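PDB 2O5A: BH1328 protein from Bacillus halodurans, which probably silences ribosomes by binding protein uL14 of the large subunit and preventing the 30S and 50S subunits from joining, which represses translation. Local coordinates for residues Gln8-Ala13 / Ile80-Val85; Asn12-Asp15 / Gln21-Ala24; Ala50-Leu55 / Glu70-Ala75. All coordinates share one frame; numbering follows the deposited sequence.

Interaction 1: Gln8-Ala13 / Ile80-Val85; sequences QLAVNA and IDLGDV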
ATOM      1  N   GLN A   8       2.829 -21.397   1.414  1.00 52.09           N
ATOM      2  CA  GLN A   8       3.661 -22.272   0.592  1.00 53.18           C
ATOM      3  C   GLN A   8       2.901 -22.623  -0.674  1.00 52.23           C
ATOM      4  O   GLN A   8       3.494 -22.876  -1.723  1.00 50.41           O
ATOM      5  CB  GLN A   8       4.011 -23.568   1.326  1.00 60.51           C
ATOM      6  CG  GLN A   8       5.315 -23.537   2.097  1.00 72.54           C
ATOM      7  CD  GLN A   8       5.919 -24.921   2.248  1.00 77.92           C
ATOM      8  OE1 GLN A   8       5.258 -25.852   2.707  1.00 82.22           O
ATOM      9  NE2 GLN A   8       7.181 -25.061   1.856  1.00 81.29           N
ATOM     10  N   LEU A   9       1.578 -22.642  -0.559  1.00 49.44           N
ATOM     11  CA  LEU A   9       0.711 -22.960  -1.683  1.00 44.58           C
ATOM     12  C   LEU A   9       0.815 -21.836  -2.708  1.00 43.09           C
ATOM     13  O   LEU A   9       0.883 -22.081  -3.913  1.00 42.52           O
ATOM     14  CB  LEU A   9      -0.735 -23.100  -1.200  1.00 44.75           C
ATOM     15  CG  LEU A   9      -1.741 -23.772  -2.136  1.00 45.39           C
ATOM     16  CD1 LEU A   9      -1.270 -25.177  -2.476  1.00 44.48           C
ATOM     17  CD2 LEU A   9      -3.099 -23.825  -1.461  1.00 46.41           C
ATOM     18  N   ALA A  10       0.840 -20.602  -2.213  1.00 41.83           N
ATOM     19  CA  ALA A  10       0.937 -19.427  -3.068  1.00 38.93           C
ATOM     20  C   ALA A  10       2.351 -19.257  -3.619  1.00 37.70           C
ATOM     21  O   ALA A  10       2.532 -18.885  -4.779  1.00 35.47           O
ATOM     22  CB  ALA A  10       0.523 -18.184  -2.288  1.00 36.25           C
ATOM     23  N   VAL A  11       3.349 -19.531  -2.783  1.00 38.42           N
ATOM     24  CA  VAL A  11       4.744 -19.406  -3.195  1.00 36.96           C
ATOM     25  C   VAL A  11       5.058 -20.342  -4.356  1.00 37.56           C
ATOM     26  O   VAL A  11       5.748 -19.960  -5.300  1.00 36.49           O
ATOM     27  CB  VAL A  11       5.709 -19.717  -2.028  1.00 34.93           C
ATOM     28  CG1 VAL A  11       7.149 -19.707  -2.519  1.00 34.92           C
ATOM     29  CG2 VAL A  11       5.533 -18.686  -0.926  1.00 36.14           C
ATOM     30  N   ASN A  12       4.551 -21.569  -4.282  1.00 38.41           N
ATOM     31  CA  ASN A  12       4.775 -22.550  -5.335  1.00 39.75           C
ATOM     32  C   ASN A  12       4.099 -22.117  -6.631  1.00 41.42           C
ATOM     33  O   ASN A  12       4.741 -22.034  -7.678  1.00 42.45           O
ATOM     34  CB  ASN A  12       4.246 -23.921  -4.905  1.00 41.01           C
ATOM     35  CG  ASN A  12       5.100 -24.565  -3.830  1.00 41.90           C
ATOM     36  OD1 ASN A  12       4.813 -25.672  -3.374  1.00 43.10           O
ATOM     37  ND2 ASN A  12       6.161 -23.875  -3.423  1.00 41.55           N
ATOM     38  N   ALA A  13       2.801 -21.843  -6.554  1.00 40.45           N
ATOM     39  CA  ALA A  13       2.040 -21.411  -7.720  1.00 38.85           C
ATOM     40  C   ALA A  13       2.803 -20.300  -8.430  1.00 38.22           C
ATOM     41  O   ALA A  13       3.093 -20.389  -9.625  1.00 40.45           O
ATOM     42  CB  ALA A  13       0.667 -20.910  -7.292  1.00 37.56           C
ATOM     43  N   ILE A  80      -4.462 -10.639  -5.524  1.00 19.01           N
ATOM     44  CA  ILE A  80      -5.241 -11.858  -5.364  1.00 20.10           C
ATOM     45  C   ILE A  80      -5.436 -12.111  -3.879  1.00 23.37           C
ATOM     46  O   ILE A  80      -4.504 -12.519  -3.185  1.00 23.10           O
ATOM     47  CB  ILE A  80      -4.515 -13.070  -5.979  1.00 23.13           C
ATOM     48  CG1 ILE A  80      -4.157 -12.779  -7.435  1.00 26.26           C
ATOM     49  CG2 ILE A  80      -5.402 -14.306  -5.901  1.00 19.76           C
ATOM     50  CD1 ILE A  80      -3.050 -11.764  -7.606  1.00 25.18           C
ATOM     51  N   ASP A  81      -6.644 -11.861  -3.391  1.00 26.15           N
ATOM     52  CA  ASP A  81      -6.953 -12.057  -1.982  1.00 27.73           C
ATOM     53  C   ASP A  81      -7.378 -13.502  -1.728  1.00 28.95           C
ATOM     54  O   ASP A  81      -8.457 -13.923  -2.147  1.00 28.29           O
ATOM     55  CB  ASP A  81      -8.077 -11.116  -1.551  1.00 29.07           C
ATOM     56  CG  ASP A  81      -8.125 -10.910  -0.051  1.00 29.67           C
ATOM     57  OD1 ASP A  81      -7.678 -11.814   0.688  1.00 28.98           O
ATOM     58  OD2 ASP A  81      -8.620  -9.852   0.390  1.00 33.04           O
ATOM     59  N   LEU A  82      -6.527 -14.257  -1.039  1.00 27.84           N
ATOM     60  CA  LEU A  82      -6.821 -15.650  -0.732  1.00 29.70           C
ATOM     61  C   LEU A  82      -7.235 -15.818   0.727  1.00 32.28           C
ATOM     62  O   LEU A  82      -7.340 -16.939   1.227  1.00 32.26           O
ATOM     63  CB  LEU A  82      -5.600 -16.527  -1.020  1.00 28.76           C
ATOM     64  CG  LEU A  82      -5.061 -16.516  -2.454  1.00 26.40           C
ATOM     65  CD1 LEU A  82      -3.790 -17.351  -2.521  1.00 24.70           C
ATOM     66  CD2 LEU A  82      -6.109 -17.060  -3.413  1.00 26.67           C
ATOM     67  N   GLY A  83      -7.472 -14.699   1.403  1.00 32.95           N
ATOM     68  CA  GLY A  83      -7.870 -14.747   2.797  1.00 35.23           C
ATOM     69  C   GLY A  83      -6.721 -14.456   3.742  1.00 36.61           C
ATOM     70  O   GLY A  83      -6.280 -13.312   3.866  1.00 36.38           O
ATOM     71  N   ASP A  84      -6.235 -15.492   4.413  1.00 37.90           N
ATOM     72  CA  ASP A  84      -5.129 -15.345   5.349  1.00 37.21           C
ATOM     73  C   ASP A  84      -3.879 -14.862   4.627  1.00 33.95           C
ATOM     74  O   ASP A  84      -2.967 -14.308   5.243  1.00 33.92           O
ATOM     75  CB  ASP A  84      -4.845 -16.678   6.029  1.00 43.45           C
ATOM     76  CG  ASP A  84      -6.010 -17.164   6.871  1.00 48.64           C
ATOM     77  OD1 ASP A  84      -6.444 -16.419   7.773  1.00 51.93           O
ATOM     78  OD2 ASP A  84      -6.487 -18.294   6.631  1.00 52.65           O
ATOM     79  N   VAL A  85      -3.841 -15.082   3.317  1.00 30.07           N
ATOM     80  CA  VAL A  85      -2.716 -14.659   2.494  1.00 25.64           C
ATOM     81  C   VAL A  85      -3.214 -13.804   1.338  1.00 23.55           C
ATOM     82  O   VAL A  85      -4.232 -14.108   0.714  1.00 24.19           O
ATOM     83  CB  VAL A  85      -1.938 -15.869   1.912  1.00 23.59           C
ATOM     84  CG1 VAL A  85      -1.042 -15.414   0.764  1.00 21.80           C
ATOM     85  CG2 VAL A  85      -1.096 -16.515   3.000  1.00 22.71           C
TER

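Interaction 2: Asn12-Asp15 / Gln21-Ala24; sequences NAVD and QVVA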
ATOM      1  N   ASN A  12       4.551 -21.569  -4.282  1.00 38.41           N
ATOM      2  CA  ASN A  12       4.775 -22.550  -5.335  1.00 39.75           C
ATOM      3  C   ASN A  12       4.099 -22.117  -6.631  1.00 41.42           C
ATOM      4  O   ASN A  12       4.741 -22.034  -7.678  1.00 42.45           O
ATOM      5  CB  ASN A  12       4.246 -23.921  -4.905  1.00 41.01           C
ATOM      6  CG  ASN A  12       5.100 -24.565  -3.830  1.00 41.90           C
ATOM      7  OD1 ASN A  12       4.813 -25.672  -3.374  1.00 43.10           O
ATOM      8  ND2 ASN A  12       6.161 -23.875  -3.423  1.00 41.55           N
ATOM      9  N   ALA A  13       2.801 -21.843  -6.554  1.00 40.45           N
ATOM     10  CA  ALA A  13       2.040 -21.411  -7.720  1.00 38.85           C
ATOM     11  C   ALA A  13       2.803 -20.300  -8.430  1.00 38.22           C
ATOM     12  O   ALA A  13       3.093 -20.389  -9.625  1.00 40.45           O
ATOM     13  CB  ALA A  13       0.667 -20.910  -7.292  1.00 37.56           C
ATOM     14  N   VAL A  14       3.124 -19.255  -7.678  1.00 38.07           N
ATOM     15  CA  VAL A  14       3.862 -18.112  -8.198  1.00 35.93           C
ATOM     16  C   VAL A  14       5.236 -18.534  -8.727  1.00 37.32           C
ATOM     17  O   VAL A  14       5.770 -17.917  -9.649  1.00 34.73           O
ATOM     18  CB  VAL A  14       4.030 -17.038  -7.094  1.00 34.18           C
ATOM     19  CG1 VAL A  14       5.329 -16.286  -7.270  1.00 33.64           C
ATOM     20  CG2 VAL A  14       2.861 -16.065  -7.142  1.00 30.83           C
ATOM     21  N   ASP A  15       5.794 -19.592  -8.145  1.00 38.58           N
ATOM     22  CA  ASP A  15       7.107 -20.088  -8.551  1.00 39.63           C
ATOM     23  C   ASP A  15       7.079 -20.898  -9.843  1.00 41.67           C
ATOM     24  O   ASP A  15       8.048 -20.899 -10.601  1.00 39.38           O
ATOM     25  CB  ASP A  15       7.715 -20.941  -7.434  1.00 42.18           C
ATOM     26  CG  ASP A  15       8.930 -20.288  -6.805  1.00 44.99           C
ATOM     27  OD1 ASP A  15       8.817 -19.129  -6.356  1.00 46.29           O
ATOM     28  OD2 ASP A  15       9.996 -20.936  -6.761  1.00 48.89           O
ATOM     29  N   GLN A  21      11.811 -12.178  -7.599  1.00 27.06           N
ATOM     30  CA  GLN A  21      11.895 -11.435  -6.345  1.00 26.02           C
ATOM     31  C   GLN A  21      10.723 -11.696  -5.404  1.00 25.29           C
ATOM     32  O   GLN A  21      10.112 -10.763  -4.882  1.00 24.51           O
ATOM     33  CB  GLN A  21      12.007  -9.935  -6.622  1.00 22.64           C
ATOM     34  CG  GLN A  21      13.123  -9.567  -7.585  1.00 19.57           C
ATOM     35  CD  GLN A  21      13.593  -8.138  -7.410  1.00 18.57           C
ATOM     36  OE1 GLN A  21      12.798  -7.240  -7.136  1.00 18.63           O
ATOM     37  NE2 GLN A  21      14.890  -7.917  -7.581  1.00 18.20           N
ATOM     38  N   VAL A  22      10.418 -12.972  -5.188  1.00 24.20           N
ATOM     39  CA  VAL A  22       9.328 -13.357  -4.303  1.00 23.11           C
ATOM     40  C   VAL A  22       9.657 -12.996  -2.859  1.00 26.45           C
ATOM     41  O   VAL A  22      10.693 -13.399  -2.326  1.00 25.68           O
ATOM     42  CB  VAL A  22       9.054 -14.875  -4.381  1.00 21.19           C
ATOM     43  CG1 VAL A  22       8.094 -15.291  -3.275  1.00 19.75           C
ATOM     44  CG2 VAL A  22       8.472 -15.224  -5.737  1.00 18.61           C
ATOM     45  N   VAL A  23       8.768 -12.231  -2.234  1.00 27.84           N
ATOM     46  CA  VAL A  23       8.949 -11.814  -0.851  1.00 24.04           C
ATOM     47  C   VAL A  23       7.646 -11.935  -0.073  1.00 26.04           C
ATOM     48  O   VAL A  23       6.590 -11.497  -0.533  1.00 26.77           O
ATOM     49  CB  VAL A  23       9.442 -10.349  -0.761  1.00 23.89           C
ATOM     50  CG1 VAL A  23       9.413  -9.873   0.684  1.00 24.70           C
ATOM     51  CG2 VAL A  23      10.852 -10.246  -1.312  1.00 22.47           C
ATOM     52  N   ALA A  24       7.729 -12.538   1.107  1.00 27.72           N
ATOM     53  CA  ALA A  24       6.565 -12.701   1.963  1.00 28.56           C
ATOM     54  C   ALA A  24       6.668 -11.690   3.094  1.00 30.40           C
ATOM     55  O   ALA A  24       7.762 -11.387   3.569  1.00 29.85           O
ATOM     56  CB  ALA A  24       6.518 -14.115   2.522  1.00 27.97           C
TER

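Interaction 3: Ala50-Leu55 / Glu70-Ala75; sequences AIAHEL and EGYEQA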
ATOM      1  N   ALA A  50       0.136 -14.507 -16.197  1.00 22.22           N
ATOM      2  CA  ALA A  50       0.391 -15.939 -16.128  1.00 22.70           C
ATOM      3  C   ALA A  50       0.501 -16.340 -14.659  1.00 23.55           C
ATOM      4  O   ALA A  50      -0.053 -17.352 -14.230  1.00 21.97           O
ATOM      5  CB  ALA A  50       1.681 -16.276 -16.862  1.00 20.31           C
ATOM      6  N   ILE A  51       1.214 -15.522 -13.893  1.00 23.82           N
ATOM      7  CA  ILE A  51       1.409 -15.762 -12.472  1.00 23.45           C
ATOM      8  C   ILE A  51       0.074 -15.693 -11.748  1.00 21.83           C
ATOM      9  O   ILE A  51      -0.304 -16.613 -11.023  1.00 20.93           O
ATOM     10  CB  ILE A  51       2.335 -14.701 -11.866  1.00 26.43           C
ATOM     11  CG1 ILE A  51       3.685 -14.746 -12.586  1.00 27.77           C
ATOM     12  CG2 ILE A  51       2.425 -14.885 -10.356  1.00 23.65           C
ATOM     13  CD1 ILE A  51       4.707 -13.746 -12.144  1.00 27.77           C
ATOM     14  N   ALA A  52      -0.632 -14.587 -11.949  1.00 21.37           N
ATOM     15  CA  ALA A  52      -1.923 -14.378 -11.317  1.00 21.00           C
ATOM     16  C   ALA A  52      -2.897 -15.503 -11.637  1.00 22.24           C
ATOM     17  O   ALA A  52      -3.719 -15.874 -10.801  1.00 19.62           O
ATOM     18  CB  ALA A  52      -2.503 -13.047 -11.760  1.00 20.21           C
ATOM     19  N   HIS A  53      -2.802 -16.051 -12.845  1.00 22.92           N
ATOM     20  CA  HIS A  53      -3.696 -17.124 -13.260  1.00 23.91           C
ATOM     21  C   HIS A  53      -3.337 -18.463 -12.618  1.00 24.57           C
ATOM     22  O   HIS A  53      -4.223 -19.226 -12.234  1.00 22.82           O
ATOM     23  CB  HIS A  53      -3.688 -17.253 -14.786  1.00 23.52           C
ATOM     24  CG  HIS A  53      -4.847 -18.037 -15.332  1.00 24.76           C
ATOM     25  ND1 HIS A  53      -4.777 -19.387 -15.587  1.00 23.47           N
ATOM     26  CD2 HIS A  53      -6.100 -17.653 -15.655  1.00 26.28           C
ATOM     27  CE1 HIS A  53      -5.942 -19.805 -16.047  1.00 23.33           C
ATOM     28  NE2 HIS A  53      -6.765 -18.769 -16.100  1.00 26.45           N
ATOM     29  N   GLU A  54      -2.044 -18.749 -12.504  1.00 27.31           N
ATOM     30  CA  GLU A  54      -1.600 -20.000 -11.894  1.00 30.09           C
ATOM     31  C   GLU A  54      -2.030 -20.008 -10.432  1.00 31.76           C
ATOM     32  O   GLU A  54      -2.334 -21.060  -9.868  1.00 30.26           O
ATOM     33  CB  GLU A  54      -0.078 -20.135 -11.990  1.00 33.12           C
ATOM     34  CG  GLU A  54       0.497 -21.403 -11.359  1.00 39.21           C
ATOM     35  CD  GLU A  54      -0.005 -22.676 -12.018  1.00 43.36           C
ATOM     36  OE1 GLU A  54      -0.180 -22.680 -13.253  1.00 45.50           O
ATOM     37  OE2 GLU A  54      -0.212 -23.679 -11.301  1.00 43.66           O
ATOM     38  N   LEU A  55      -2.051 -18.825  -9.825  1.00 31.32           N
ATOM     39  CA  LEU A  55      -2.458 -18.690  -8.434  1.00 31.84           C
ATOM     40  C   LEU A  55      -3.955 -18.961  -8.348  1.00 32.80           C
ATOM     41  O   LEU A  55      -4.427 -19.615  -7.417  1.00 33.21           O
ATOM     42  CB  LEU A  55      -2.150 -17.280  -7.923  1.00 32.98           C
ATOM     43  CG  LEU A  55      -1.304 -17.195  -6.648  1.00 34.18           C
ATOM     44  CD1 LEU A  55      -1.104 -15.740  -6.262  1.00 34.72           C
ATOM     45  CD2 LEU A  55      -1.987 -17.959  -5.525  1.00 36.05           C
ATOM     46  N   GLU A  70      -7.969  -8.081  -8.398  1.00 36.17           N
ATOM     47  CA  GLU A  70      -8.075  -6.796  -9.069  1.00 35.66           C
ATOM     48  C   GLU A  70      -6.832  -6.435  -9.876  1.00 34.61           C
ATOM     49  O   GLU A  70      -5.710  -6.774  -9.499  1.00 33.72           O
ATOM     50  CB  GLU A  70      -8.352  -5.709  -8.026  1.00 38.68           C
ATOM     51  CG  GLU A  70      -9.525  -6.040  -7.107  1.00 47.39           C
ATOM     52  CD  GLU A  70      -9.780  -4.973  -6.063  1.00 52.09           C
ATOM     53  OE1 GLU A  70     -10.622  -5.204  -5.170  1.00 53.94           O
ATOM     54  OE2 GLU A  70      -9.145  -3.901  -6.136  1.00 53.11           O
ATOM     55  N   GLY A  71      -7.051  -5.747 -10.992  1.00 32.63           N
ATOM     56  CA  GLY A  71      -5.953  -5.330 -11.844  1.00 31.48           C
ATOM     57  C   GLY A  71      -5.409  -6.410 -12.757  1.00 30.60           C
ATOM     58  O   GLY A  71      -4.305  -6.273 -13.287  1.00 29.50           O
ATOM     59  N   TYR A  72      -6.172  -7.481 -12.956  1.00 29.53           N
ATOM     60  CA  TYR A  72      -5.731  -8.576 -13.814  1.00 29.93           C
ATOM     61  C   TYR A  72      -5.590  -8.141 -15.272  1.00 34.16           C
ATOM     62  O   TYR A  72      -4.553  -8.370 -15.895  1.00 32.55           O
ATOM     63  CB  TYR A  72      -6.706  -9.754 -13.734  1.00 26.17           C
ATOM     64  CG  TYR A  72      -6.255 -10.965 -14.524  1.00 23.39           C
ATOM     65  CD1 TYR A  72      -5.403 -11.917 -13.959  1.00 22.75           C
ATOM     66  CD2 TYR A  72      -6.657 -11.146 -15.848  1.00 22.07           C
ATOM     67  CE1 TYR A  72      -4.962 -13.018 -14.695  1.00 20.72           C
ATOM     68  CE2 TYR A  72      -6.220 -12.240 -16.590  1.00 20.89           C
ATOM     69  CZ  TYR A  72      -5.374 -13.173 -16.010  1.00 19.89           C
ATOM     70  OH  TYR A  72      -4.942 -14.250 -16.745  1.00 20.27           O
ATOM     71  N   GLU A  73      -6.636  -7.523 -15.815  1.00 36.30           N
ATOM     72  CA  GLU A  73      -6.611  -7.066 -17.203  1.00 37.92           C
ATOM     73  C   GLU A  73      -5.412  -6.171 -17.489  1.00 35.98           C
ATOM     74  O   GLU A  73      -4.647  -6.424 -18.420  1.00 36.67           O
ATOM     75  CB  GLU A  73      -7.894  -6.306 -17.556  1.00 43.20           C
ATOM     76  CG  GLU A  73      -8.900  -7.100 -18.374  1.00 53.22           C
ATOM     77  CD  GLU A  73      -9.996  -6.220 -18.947  1.00 59.01           C
ATOM     78  OE1 GLU A  73      -9.676  -5.325 -19.757  1.00 61.61           O
ATOM     79  OE2 GLU A  73     -11.173  -6.420 -18.590  1.00 62.81           O
ATOM     80  N   GLN A  74      -5.255  -5.123 -16.687  1.00 35.94           N
ATOM     81  CA  GLN A  74      -4.156  -4.183 -16.860  1.00 32.44           C
ATOM     82  C   GLN A  74      -2.791  -4.833 -16.649  1.00 29.43           C
ATOM     83  O   GLN A  74      -1.803  -4.440 -17.270  1.00 29.92           O
ATOM     84  CB  GLN A  74      -4.333  -2.998 -15.906  1.00 32.84           C
ATOM     85  CG  GLN A  74      -4.467  -1.669 -16.627  1.00 37.83           C
ATOM     86  CD  GLN A  74      -5.391  -1.755 -17.829  1.00 38.92           C
ATOM     87  OE1 GLN A  74      -6.608  -1.875 -17.687  1.00 39.42           O
ATOM     88  NE2 GLN A  74      -4.812  -1.699 -19.023  1.00 39.70           N
ATOM     89  N   ALA A  75      -2.746  -5.828 -15.769  1.00 26.87           N
ATOM     90  CA  ALA A  75      -1.515  -6.558 -15.478  1.00 23.50           C
ATOM     91  C   ALA A  75      -0.348  -5.667 -15.057  1.00 21.45           C
ATOM     92  O   ALA A  75       0.791  -5.892 -15.469  1.00 21.52           O
ATOM     93  CB  ALA A  75      -1.117  -7.397 -16.688  1.00 21.33           C
TER

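Interaction 1: Gln8-Ala13 / Ile80-Val85
Leu82 N donates to Val85 O at 2.9 Å, the shortest polar bond here. It closes the tight turn of the beta hairpin 77-81/85-91 and brings the side chains of Leu82 and Val85 to the same helix residue, Ala10. The turn has a second tie. Asp81 OD1 takes the Gly83 N-H nearly along its C-O axis, at 3.0 Å and 155°, forming an Asx turn. The other carboxylate oxygen of Asp81 is in a salt bridge with Arg68, so the acid links the turn to its neighbour strand. At Gly83 a side chain would run into the carbonyl of Leu82.

Across the contact there is no hydrogen bond. Ala10 CB points at the turn and has two methyl neighbours. Leu82 CD1 lies 4.4 Å from Ala10 CB, and Val85 CG1 lies at the same distance from it. Val85 swings CG1 away from its own N (chi1 164°) and to the helix. Leu82 also packs on Leu55 and Ala59 of helix 45-61, while Ala10 rests on Leu38 and Val87 of the sheet. The polar bonds shape the turn, and the helix meets it through buried hydrocarbon alone.

Interaction 2: Asn12-Asp15 / Gln21-Ala24
Val22 lays its CG2 methyl against CG1 of Val14 at 3.7 Å. One side chain comes from strand 22-26 and one from helix 4-16, and they lie alongside each other, pointing opposite ways. The same methyl has a second neighbour. Asp15 OD1 lies 4.0 Å from Val22 CG2, so one branch of the valine serves two consecutive helix residues. The first torsion of Val22 explains this. CG1 stands trans to the backbone N (chi1 170°), which leaves CG2 beside that nitrogen and turned to the helix.

No hydrogen bond crosses the contact. Asp15 OD1 only comes up to the methyl, at the exposed margin. Val14 is buried. It also packs on Ile51 and Leu55 of helix 45-61 and on Cys40 of the sheet, so it fills the place between helix 45-61 and the sheet. Val22 reaches Leu38 and Cys40 of the adjoining strand and Leu112 near the C-terminal end.

Strand 22-26 is the outermost strand on this side of the sheet within the chain, and its partner is the antiparallel strand 36-42, where Val23 pairs with Ile39. The contact packs helix 4-16 back on the strand that follows it, in a two-layer alpha/beta fold. Its chemistry runs from a methyl contact that is buried on the Val14 side to an exposed carboxylate at its edge. Cohesion here probably depends on shape and burial, while the acid can stay turned to solvent without giving up the contact.

Interaction 3: Ala50-Leu55 / Glu70-Ala75
With CG anti to the backbone N (chi1 -176°) and the ring turned to chi2 86°, Tyr72 reaches across from its loop to helix 45-61. His53 has the same extended first torsion (chi1 -163°), which sets its imidazole near the tyrosine hydroxyl.

Ala52 CB sits at the edge of the Tyr72 ring, near the ring plane. It lies 3.8 Å from Tyr72 CD1, and CE1 is just as near. Further out, Tyr72 OH lies 3.8 Å from His53 CD2 and 3.8 Å from His53 CB. Tyr72 and His53 meet at a slant, through the hydroxyl and not ring on ring, and no hydrogen bond joins them. The contact grades from a buried alanine methyl to an exposed histidine. Replacing Tyr72 by a serine would probably uncover Ala52 CB and leave the imidazole of His53 freer to turn.

The loop itself is held by Ala75 N, which donates to Gly71 O at 3.0 Å and closes the turn that presents Tyr72. At the end of strand 68-70, Glu70 pairs through its backbone with Leu79 and its side chain packs on Lys102 of the second subunit. Tyr72 and Ala75 both lean on Gln49, one turn earlier in the helix. The contact thus joins the link between strands 68-70 and 77-81 to one flank of helix 45-61, while Ile51 and Leu55 face helix 4-16 and strand 85-91.

Overall arrangement
Interaction 1 is the core contact, with all its touching residues buried. Interactions 2 and 3 run from a buried residue out to an exposed one. Interactions 1 and 2 share helix 4-16 and fix it to the same sheet: at a turn between two strands and at an outermost strand. Interaction 3 uses the other helix, 45-61, and a loop. Helix 45-61 ties the three together: Leu55 CD2 packs on Leu82 CD1 of the turn at 3.6 Å, and Ile51 CG2 on Val14 CG2 of helix 4-16 at 3.5 Å. Chemistry follows depth. Aliphatic groups alone join interaction 1, a carboxylate borders interaction 2, and in interaction 3 a tyrosine edge meets an alanine methyl and its hydroxyl nears a histidine.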